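Local atomic coordinates of DegV family protein (Streptococcus agalactiae, PDB entry 3LUP), a protein that probably binds long-chain fatty acids, holding elaidic acid in this crystal, and may take part in lipid transport or fatty acid metabolism. Residues A[131-136]-A[280-285]; A[85-90]-A[111-116]; A[119-124]-A[153-158]. All blocks are in the same frame, centred on the assembly; numbering follows the deposited sequence.

Interaction 1: A[131-136]-A[280-285]; sequences VRNALM and GITPKN
The end of strand 277-283 of the six-stranded mixed sheet and the C-terminal residues after it lie against helix 124-138, with Asn-133 at the centre of the contact. Asn-133 turns its side chain beside its own backbone N (chi1 -69°), which carries ND2 out toward the strand. From there ND2 gives a weak hydrogen bond to Pro-283 O at 3.5 Å, with the methyl CG2 of Thr-282 nearby; its stronger partner is OE1 of Gln-154. A water donates to Pro-283 O at 2.7 Å and is met weakly by Asn-133 ND2 and by Arg-132 NH1. The other end of the Asn-133 amide is held from within the helix: Arg-132 NE points at OD1 (3.0 Å) in the carbonyl plane and almost in the guanidinium plane, while Asp-231 takes NH1 in a salt bridge. Asn-285 slides past Asn-133 in the opposite direction, the two amide planes 27° apart. Asn-285 OD1 lies 3.4 Å from Asn-133 CB and accepts from Gln-154 NE2. Asn-285 ND2 lies 3.5 Å from Met-136 CB, in a selenomethionine whose bent chain also brings SE near this amide. With OD1 and ND2 both engaged, the rotation of the buried Asn-133 amide is largely fixed. Direct polar pairing between the segments is limited to one weak bond, supplemented by the water, and Asn-285 is laid alongside the helix by packing.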
loop_
_atom_site.group_PDB
_atom_site.type_symbol
_atom_site.label_atom_id
_atom_site.label_comp_id
_atom_site.label_asym_id
_atom_site.label_seq_id
_atom_site.Cartn_x
_atom_site.Cartn_y
_atom_site.Cartn_z
ATOM N N VAL A 131 3.074 4.217 9.289
ATOM C CA VAL A 131 2.324 4.201 10.530
ATOM C C VAL A 131 3.277 3.925 11.685
ATOM O O VAL A 131 3.406 4.737 12.599
ATOM C CB VAL A 131 1.196 3.140 10.469
ATOM C CG1 VAL A 131 0.517 2.967 11.819
ATOM C CG2 VAL A 131 0.181 3.498 9.365
ATOM N N ARG A 132 3.964 2.789 11.614
ATOM C CA ARG A 132 4.999 2.431 12.566
ATOM C C ARG A 132 6.019 3.561 12.807
ATOM O O ARG A 132 6.338 3.867 13.953
ATOM C CB ARG A 132 5.690 1.162 12.076
ATOM C CG ARG A 132 6.578 0.469 13.077
ATOM C CD ARG A 132 7.990 1.020 13.075
ATOM N NE ARG A 132 8.531 1.111 11.722
ATOM C CZ ARG A 132 9.075 0.096 11.058
ATOM N NH1 ARG A 132 9.549 0.290 9.832
ATOM N NH2 ARG A 132 9.148 -1.111 11.611
ATOM N N ASN A 133 6.535 4.164 11.740
ATOM C CA ASN A 133 7.497 5.264 11.860
ATOM C C ASN A 133 6.941 6.426 12.664
ATOM O O ASN A 133 7.597 6.928 13.581
ATOM C CB ASN A 133 7.974 5.758 10.486
ATOM C CG ASN A 133 8.835 4.745 9.778
ATOM O OD1 ASN A 133 9.061 3.652 10.291
ATOM N ND2 ASN A 133 9.308 5.086 8.585
ATOM N N ALA A 134 5.724 6.837 12.327
ATOM C CA ALA A 134 5.094 7.961 12.994
ATOM C C ALA A 134 4.936 7.655 14.477
ATOM O O ALA A 134 5.051 8.544 15.317
ATOM C CB ALA A 134 3.751 8.272 12.365
ATOM N N LEU A 135 4.694 6.386 14.791
ATOM C CA LEU A 135 4.584 5.940 16.179
ATOM C C LEU A 135 5.860 6.117 16.987
ATOM O O LEU A 135 5.814 6.670 18.086
ATOM C CB LEU A 135 4.113 4.489 16.250
ATOM C CG LEU A 135 2.653 4.299 16.660
ATOM C CD1 LEU A 135 1.697 4.862 15.640
ATOM C CD2 LEU A 135 2.396 2.825 16.874
HETATM N N MSE A 136 6.988 5.655 16.445
HETATM C CA MSE A 136 8.276 5.804 17.126
HETATM C C MSE A 136 8.670 7.291 17.263
HETATM O O MSE A 136 9.321 7.671 18.236
HETATM C CB MSE A 136 9.396 5.029 16.414
HETATM C CG MSE A 136 9.095 3.600 15.960
HETATM SE SE MSE A 136 10.553 2.980 14.738
HETATM C CE MSE A 136 12.006 2.804 16.055
ATOM N N GLY A 280 8.532 -3.009 -2.113
ATOM C CA GLY A 280 8.372 -1.658 -1.607
ATOM C C GLY A 280 9.506 -1.372 -0.648
ATOM O O GLY A 280 9.879 -2.256 0.144
ATOM N N ILE A 281 10.063 -0.158 -0.741
ATOM C CA ILE A 281 11.079 0.310 0.198
ATOM C C ILE A 281 10.587 1.523 0.996
ATOM O O ILE A 281 9.787 2.332 0.503
ATOM C CB ILE A 281 12.450 0.626 -0.483
ATOM C CG1 ILE A 281 12.384 1.932 -1.289
ATOM C CG2 ILE A 281 12.979 -0.600 -1.290
ATOM C CD1 ILE A 281 13.690 2.359 -1.929
ATOM N N THR A 282 11.066 1.624 2.230
ATOM C CA THR A 282 10.720 2.711 3.116
ATOM C C THR A 282 11.980 3.103 3.855
ATOM O O THR A 282 12.698 2.223 4.332
ATOM C CB THR A 282 9.675 2.276 4.174
ATOM O OG1 THR A 282 8.556 1.691 3.516
ATOM C CG2 THR A 282 9.193 3.453 4.988
ATOM N N PRO A 283 12.249 4.424 3.971
ATOM C CA PRO A 283 13.382 4.886 4.761
ATOM C C PRO A 283 13.269 4.404 6.204
ATOM O O PRO A 283 12.177 4.370 6.762
ATOM C CB PRO A 283 13.229 6.406 4.732
ATOM C CG PRO A 283 12.369 6.684 3.560
ATOM C CD PRO A 283 11.458 5.548 3.428
ATOM N N LYS A 284 14.389 4.023 6.799
ATOM C CA LYS A 284 14.402 3.769 8.225
ATOM C C LYS A 284 14.182 5.056 9.012
ATOM O O LYS A 284 14.699 6.125 8.671
ATOM C CB LYS A 284 15.690 3.078 8.662
ATOM C CG LYS A 284 15.690 1.622 8.317
ATOM C CD LYS A 284 16.877 0.913 8.893
ATOM C CE LYS A 284 17.038 -0.408 8.187
ATOM N NZ LYS A 284 18.078 -1.232 8.825
ATOM N N ASN A 285 13.372 4.921 10.052
ATOM C CA ASN A 285 13.128 5.967 11.019
ATOM C C ASN A 285 14.402 6.328 11.790
ATOM O O ASN A 285 15.037 7.350 11.521
ATOM C CB ASN A 285 12.050 5.492 11.997
ATOM C CG ASN A 285 11.202 6.624 12.511
ATOM O OD1 ASN A 285 10.656 7.395 11.730
ATOM N ND2 ASN A 285 11.083 6.732 13.828
HETATM O O HOH W 1 10.788 2.145 7.516
#

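Interaction 2: A[85-90]-A[111-116]; sequences THVLGL and PNLTIA
Four backbone hydrogen bonds join 85-90 to 111-116 in parallel register. Thr-114 takes part twice, giving its N to Thr-85 O at 3.2 Å and receiving Val-87 N on its O at 2.7 Å. Farther along, Ala-116 N reaches Val-87 O at 2.9 Å, and Gly-89 N closes the set on Ala-116 O. CA-H...O contacts reinforce this pattern, among them Ile-115 CA to Val-87 O.

Apolar packing follows both faces of the sheet. On the face of Val-87 and Ile-115, Val-87 CB meets Ile-115 CG1 at 4.0 Å. Val-87 has CG1 anti to N (chi1 175°), which leaves Val-87 CG2 beside N, against the methyls of Leu-113. On the other face Leu-88 CD1 lies 3.9 Å from Ala-116 CB.

At the start of that second face, His-86 and Thr-114 lie side by side and point the same way, with ring atom CD2 3.4 Å from Thr-114 CB. His-86 ND1 is hydrogen-bonded at 2.7 Å to OG1 of the preceding Thr-85; Phe-144 also meets the ring.

Here the outermost strand, 114-116, of the four-stranded parallel sheet pairs with 86-89, and a beta-alpha-beta crossover carrying helices 99-103 and 106-109 connects these parallel neighbours.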
loop_
_atom_site.group_PDB
_atom_site.type_symbol
_atom_site.label_atom_id
_atom_site.label_comp_id
_atom_site.label_asym_id
_atom_site.label_seq_id
_atom_site.Cartn_x
_atom_site.Cartn_y
_atom_site.Cartn_z
ATOM N N THR A 85 -5.655 14.408 20.965
ATOM C CA THR A 85 -5.471 15.814 20.571
ATOM C C THR A 85 -5.082 15.992 19.108
ATOM O O THR A 85 -5.455 16.983 18.485
ATOM C CB THR A 85 -4.410 16.513 21.429
ATOM O OG1 THR A 85 -3.132 15.912 21.189
ATOM C CG2 THR A 85 -4.767 16.404 22.899
ATOM N N HIS A 86 -4.316 15.047 18.575
ATOM C CA HIS A 86 -3.875 15.107 17.196
ATOM C C HIS A 86 -4.211 13.816 16.486
ATOM O O HIS A 86 -4.345 12.753 17.117
ATOM C CB HIS A 86 -2.374 15.320 17.114
ATOM C CG HIS A 86 -1.899 16.610 17.712
ATOM N ND1 HIS A 86 -1.812 16.812 19.071
ATOM C CD2 HIS A 86 -1.458 17.751 17.134
ATOM C CE1 HIS A 86 -1.351 18.028 19.303
ATOM N NE2 HIS A 86 -1.132 18.619 18.145
ATOM N N VAL A 87 -4.332 13.914 15.161
ATOM C CA VAL A 87 -4.616 12.762 14.311
ATOM C C VAL A 87 -3.736 12.775 13.054
ATOM O O VAL A 87 -3.658 13.793 12.349
ATOM C CB VAL A 87 -6.115 12.732 13.902
ATOM C CG1 VAL A 87 -6.395 11.596 12.918
ATOM C CG2 VAL A 87 -7.017 12.614 15.130
ATOM N N LEU A 88 -3.084 11.640 12.779
ATOM C CA LEU A 88 -2.408 11.427 11.488
ATOM C C LEU A 88 -3.049 10.286 10.696
ATOM O O LEU A 88 -3.033 9.122 11.119
ATOM C CB LEU A 88 -0.914 11.179 11.688
ATOM C CG LEU A 88 -0.014 11.152 10.450
ATOM C CD1 LEU A 88 -0.076 12.447 9.670
ATOM C CD2 LEU A 88 1.409 10.877 10.885
ATOM N N GLY A 89 -3.644 10.639 9.558
ATOM C CA GLY A 89 -4.311 9.668 8.691
ATOM C C GLY A 89 -3.409 9.330 7.523
ATOM O O GLY A 89 -3.082 10.208 6.704
ATOM N N LEU A 90 -2.991 8.061 7.471
ATOM C CA LEU A 90 -2.091 7.535 6.426
ATOM C C LEU A 90 -2.769 6.425 5.603
ATOM O O LEU A 90 -2.670 5.227 5.909
ATOM C CB LEU A 90 -0.785 7.030 7.038
ATOM C CG LEU A 90 0.141 8.058 7.684
ATOM C CD1 LEU A 90 1.325 7.345 8.321
ATOM C CD2 LEU A 90 0.615 9.089 6.675
ATOM N N PRO A 111 -12.851 20.684 14.042
ATOM C CA PRO A 111 -11.886 21.724 14.384
ATOM C C PRO A 111 -11.230 21.535 15.763
ATOM O O PRO A 111 -10.224 22.182 16.053
ATOM C CB PRO A 111 -12.723 23.006 14.331
ATOM C CG PRO A 111 -14.090 22.556 14.636
ATOM C CD PRO A 111 -14.236 21.185 14.082
ATOM N N ASN A 112 -11.778 20.639 16.583
ATOM C CA ASN A 112 -11.215 20.362 17.908
ATOM C C ASN A 112 -10.055 19.367 17.933
ATOM O O ASN A 112 -9.533 19.068 19.002
ATOM C CB ASN A 112 -12.307 19.961 18.893
ATOM C CG ASN A 112 -13.190 21.139 19.291
ATOM O OD1 ASN A 112 -14.360 21.204 18.898
ATOM N ND2 ASN A 112 -12.633 22.081 20.069
ATOM N N LEU A 113 -9.653 18.873 16.762
ATOM C CA LEU A 113 -8.436 18.065 16.626
ATOM C C LEU A 113 -7.510 18.687 15.599
ATOM O O LEU A 113 -7.966 19.348 14.664
ATOM C CB LEU A 113 -8.757 16.650 16.150
ATOM C CG LEU A 113 -9.652 15.720 16.960
ATOM C CD1 LEU A 113 -10.370 14.794 15.988
ATOM C CD2 LEU A 113 -8.850 14.939 18.005
ATOM N N THR A 114 -6.211 18.465 15.772
ATOM C CA THR A 114 -5.233 18.824 14.765
ATOM C C THR A 114 -4.991 17.569 13.949
ATOM O O THR A 114 -4.559 16.542 14.487
ATOM C CB THR A 114 -3.942 19.334 15.387
ATOM O OG1 THR A 114 -4.229 20.518 16.132
ATOM C CG2 THR A 114 -2.942 19.680 14.310
ATOM N N ILE A 115 -5.289 17.667 12.651
ATOM C CA ILE A 115 -5.411 16.507 11.768
ATOM C C ILE A 115 -4.588 16.687 10.509
ATOM O O ILE A 115 -4.681 17.718 9.844
ATOM C CB ILE A 115 -6.880 16.286 11.348
ATOM C CG1 ILE A 115 -7.773 16.156 12.579
ATOM C CG2 ILE A 115 -7.014 15.055 10.471
ATOM C CD1 ILE A 115 -9.249 16.362 12.287
ATOM N N ALA A 116 -3.791 15.680 10.173
ATOM C CA ALA A 116 -3.078 15.691 8.900
ATOM C C ALA A 116 -3.308 14.390 8.149
ATOM O O ALA A 116 -3.079 13.296 8.691
ATOM C CB ALA A 116 -1.600 15.955 9.103
#

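Interaction 3: A[119-124]-A[153-158]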
loop_
_atom_site.group_PDB
_atom_site.type_symbol
_atom_site.label_atom_id
_atom_site.label_comp_id
_atom_site.label_asym_id
_atom_site.label_seq_id
_atom_site.Cartn_x
_atom_site.Cartn_y
_atom_site.Cartn_z
ATOM N N ASP A 119 -0.822 12.687 1.542
ATOM C CA ASP A 119 -0.971 11.658 0.532
ATOM C C ASP A 119 0.230 10.728 0.621
ATOM O O ASP A 119 1.377 11.141 0.420
ATOM C CB ASP A 119 -1.103 12.280 -0.862
ATOM C CG ASP A 119 -1.207 11.233 -1.978
ATOM O OD1 ASP A 119 -1.509 10.041 -1.705
ATOM O OD2 ASP A 119 -0.990 11.625 -3.146
ATOM N N THR A 120 -0.037 9.466 0.927
ATOM C CA THR A 120 1.043 8.515 1.135
ATOM C C THR A 120 1.648 8.083 -0.175
ATOM O O THR A 120 2.793 7.673 -0.198
ATOM C CB THR A 120 0.598 7.274 1.913
ATOM O OG1 THR A 120 -0.343 6.525 1.125
ATOM C CG2 THR A 120 -0.028 7.680 3.238
ATOM N N LYS A 121 0.878 8.167 -1.260
ATOM C CA LYS A 121 1.353 7.800 -2.604
ATOM C C LYS A 121 1.799 6.344 -2.705
ATOM O O LYS A 121 2.498 5.946 -3.646
ATOM C CB LYS A 121 2.475 8.722 -3.062
ATOM C CG LYS A 121 2.077 10.183 -3.168
ATOM C CD LYS A 121 3.243 10.953 -3.723
ATOM C CE LYS A 121 2.990 12.431 -3.739
ATOM N NZ LYS A 121 4.279 13.094 -4.085
ATOM N N ILE A 122 1.381 5.543 -1.735
ATOM C CA ILE A 122 1.752 4.135 -1.709
ATOM C C ILE A 122 0.665 3.291 -1.037
ATOM O O ILE A 122 -0.452 3.772 -0.809
ATOM C CB ILE A 122 3.179 3.940 -1.110
ATOM C CG1 ILE A 122 3.795 2.629 -1.602
ATOM C CG2 ILE A 122 3.224 4.178 0.415
ATOM C CD1 ILE A 122 4.168 2.682 -3.109
ATOM N N THR A 123 0.974 2.034 -0.769
ATOM C CA THR A 123 0.052 1.158 -0.074
ATOM C C THR A 123 0.829 -0.052 0.413
ATOM O O THR A 123 2.048 -0.038 0.384
ATOM C CB THR A 123 -1.179 0.783 -0.970
ATOM O OG1 THR A 123 -2.171 0.135 -0.173
ATOM C CG2 THR A 123 -0.788 -0.114 -2.144
ATOM N N SER A 124 0.140 -1.090 0.870
ATOM C CA SER A 124 0.811 -2.299 1.348
ATOM C C SER A 124 1.849 -1.931 2.426
ATOM O O SER A 124 1.541 -1.127 3.318
ATOM C CB SER A 124 1.437 -3.061 0.170
ATOM O OG SER A 124 2.095 -4.237 0.606
ATOM N N SER A 153 8.582 13.751 3.982
ATOM C CA SER A 153 9.875 13.497 3.347
ATOM C C SER A 153 10.140 11.993 3.189
ATOM O O SER A 153 10.813 11.582 2.245
ATOM C CB SER A 153 11.025 14.197 4.091
ATOM O OG SER A 153 11.346 13.545 5.306
ATOM N N GLN A 154 9.607 11.185 4.106
ATOM C CA GLN A 154 9.682 9.726 3.987
ATOM C C GLN A 154 8.809 9.224 2.857
ATOM O O GLN A 154 9.198 8.324 2.112
ATOM C CB GLN A 154 9.264 9.039 5.282
ATOM C CG GLN A 154 10.397 8.846 6.258
ATOM C CD GLN A 154 9.949 8.082 7.474
ATOM O OE1 GLN A 154 8.892 7.444 7.473
ATOM N NE2 GLN A 154 10.746 8.145 8.531
ATOM N N ILE A 155 7.625 9.809 2.738
ATOM C CA ILE A 155 6.745 9.534 1.609
ATOM C C ILE A 155 7.471 9.772 0.283
ATOM O O ILE A 155 7.195 9.105 -0.684
ATOM C CB ILE A 155 5.453 10.378 1.709
ATOM C CG1 ILE A 155 4.520 9.749 2.736
ATOM C CG2 ILE A 155 4.769 10.544 0.340
ATOM C CD1 ILE A 155 3.641 10.730 3.461
ATOM N N GLU A 156 8.422 10.705 0.259
ATOM C CA GLU A 156 9.218 11.008 -0.940
ATOM C C GLU A 156 10.276 9.973 -1.320
ATOM O O GLU A 156 10.696 9.915 -2.476
ATOM C CB GLU A 156 9.898 12.370 -0.790
ATOM C CG GLU A 156 8.933 13.523 -0.549
ATOM C CD GLU A 156 7.895 13.660 -1.647
ATOM O OE1 GLU A 156 8.206 14.294 -2.681
ATOM O OE2 GLU A 156 6.769 13.152 -1.475
ATOM N N LYS A 157 10.737 9.176 -0.365
ATOM C CA LYS A 157 11.800 8.227 -0.656
ATOM C C LYS A 157 11.256 6.831 -0.882
ATOM O O LYS A 157 11.930 6.005 -1.474
ATOM C CB LYS A 157 12.870 8.219 0.437
ATOM C CG LYS A 157 13.416 9.591 0.865
ATOM C CD LYS A 157 14.038 10.413 -0.264
ATOM C CE LYS A 157 15.475 10.026 -0.536
ATOM N NZ LYS A 157 16.089 10.858 -1.624
ATOM N N ILE A 158 10.029 6.586 -0.421
ATOM C CA ILE A 158 9.339 5.321 -0.646
ATOM C C ILE A 158 9.234 5.021 -2.146
ATOM O O ILE A 158 9.069 5.927 -2.964
ATOM C CB ILE A 158 7.944 5.318 0.018
ATOM C CG1 ILE A 158 8.074 5.154 1.530
ATOM C CG2 ILE A 158 7.068 4.188 -0.508
ATOM C CD1 ILE A 158 6.933 5.733 2.299
#
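Beside the fatty acid pocket, the loop 119-124 lies against the C-terminal end of helix 144-155 and the residues that follow it. Ile-122, which touches the bound elaidic acid, is packed by Ile-158, so the contact probably backs this part of the pocket wall. Ile-155 carries the largest share of the contact. Its CG2 stands anti to the backbone N and lies against the loop carbonyls, 3.4 Å from Asp-119 O and 3.5 Å from Thr-120 O. Ile-155 CD1 lies 3.8 Å from Asp-119 O and near Thr-120 CA. The apolar pair forms closer to the ligand, where Ile-158 CG2 meets the side chain of Ile-122 at the branch, 3.8 Å from CG1 and nearly as close to CB. Ile-122 holds CG1 anti to its N (chi1 -156°), leaving CG2 between N and the carbonyl carbon, and the two isoleucines cross at an angle.

Toward the surface the chemistry becomes ionic. Lys-121 runs out fully extended beyond CG and crosses Glu-156, whose chain folds at chi2 to bring OE2 to Lys-121 NZ at 3.6 Å, a long salt bridge; NZ is also hydrogen-bonded to the backbone O of Glu-197, its stronger partner. An Asx turn shapes the start of the loop: Asp-119 OD1 accepts from Lys-121 N at 3.1 Å, approached from above the carboxylate plane, and also from Ala-94 N. Thr-120 OG1, bound to Phe-91 O, receives a weak bond from Ile-122 N.

The loop leads from strand 114-116 into helix 124-138, whose Leu-130 packs on both Ile-155 and Ile-158. Ile-158 also touches Pro-126 of that helix, and Thr-282 and Pro-283 of strand 277-283.

How the interactions relate
Interactions 1 and 3 adjoin: Gln-154 of interaction 3 bonds to both asparagines of interaction 1, while Ile-158 and Lys-157 pack on the strand of interaction 1. Helix 124-138 and the end of helix 144-155, with the residues after it, thus pack at strand 277-283 of the six-stranded sheet. Interaction 2 lies farther out, in the four-stranded sheet, and reaches the others by packing alone: Leu-90 on Val-131 and Thr-120, Leu-88 on Ala-134. All three are partly buried, yet they differ in chemistry: backbone pairing at a sheet margin in interaction 2, amides and water near the chain end in interaction 1, and isoleucines near the ligand grading into a long ion pair at the surface in interaction 3.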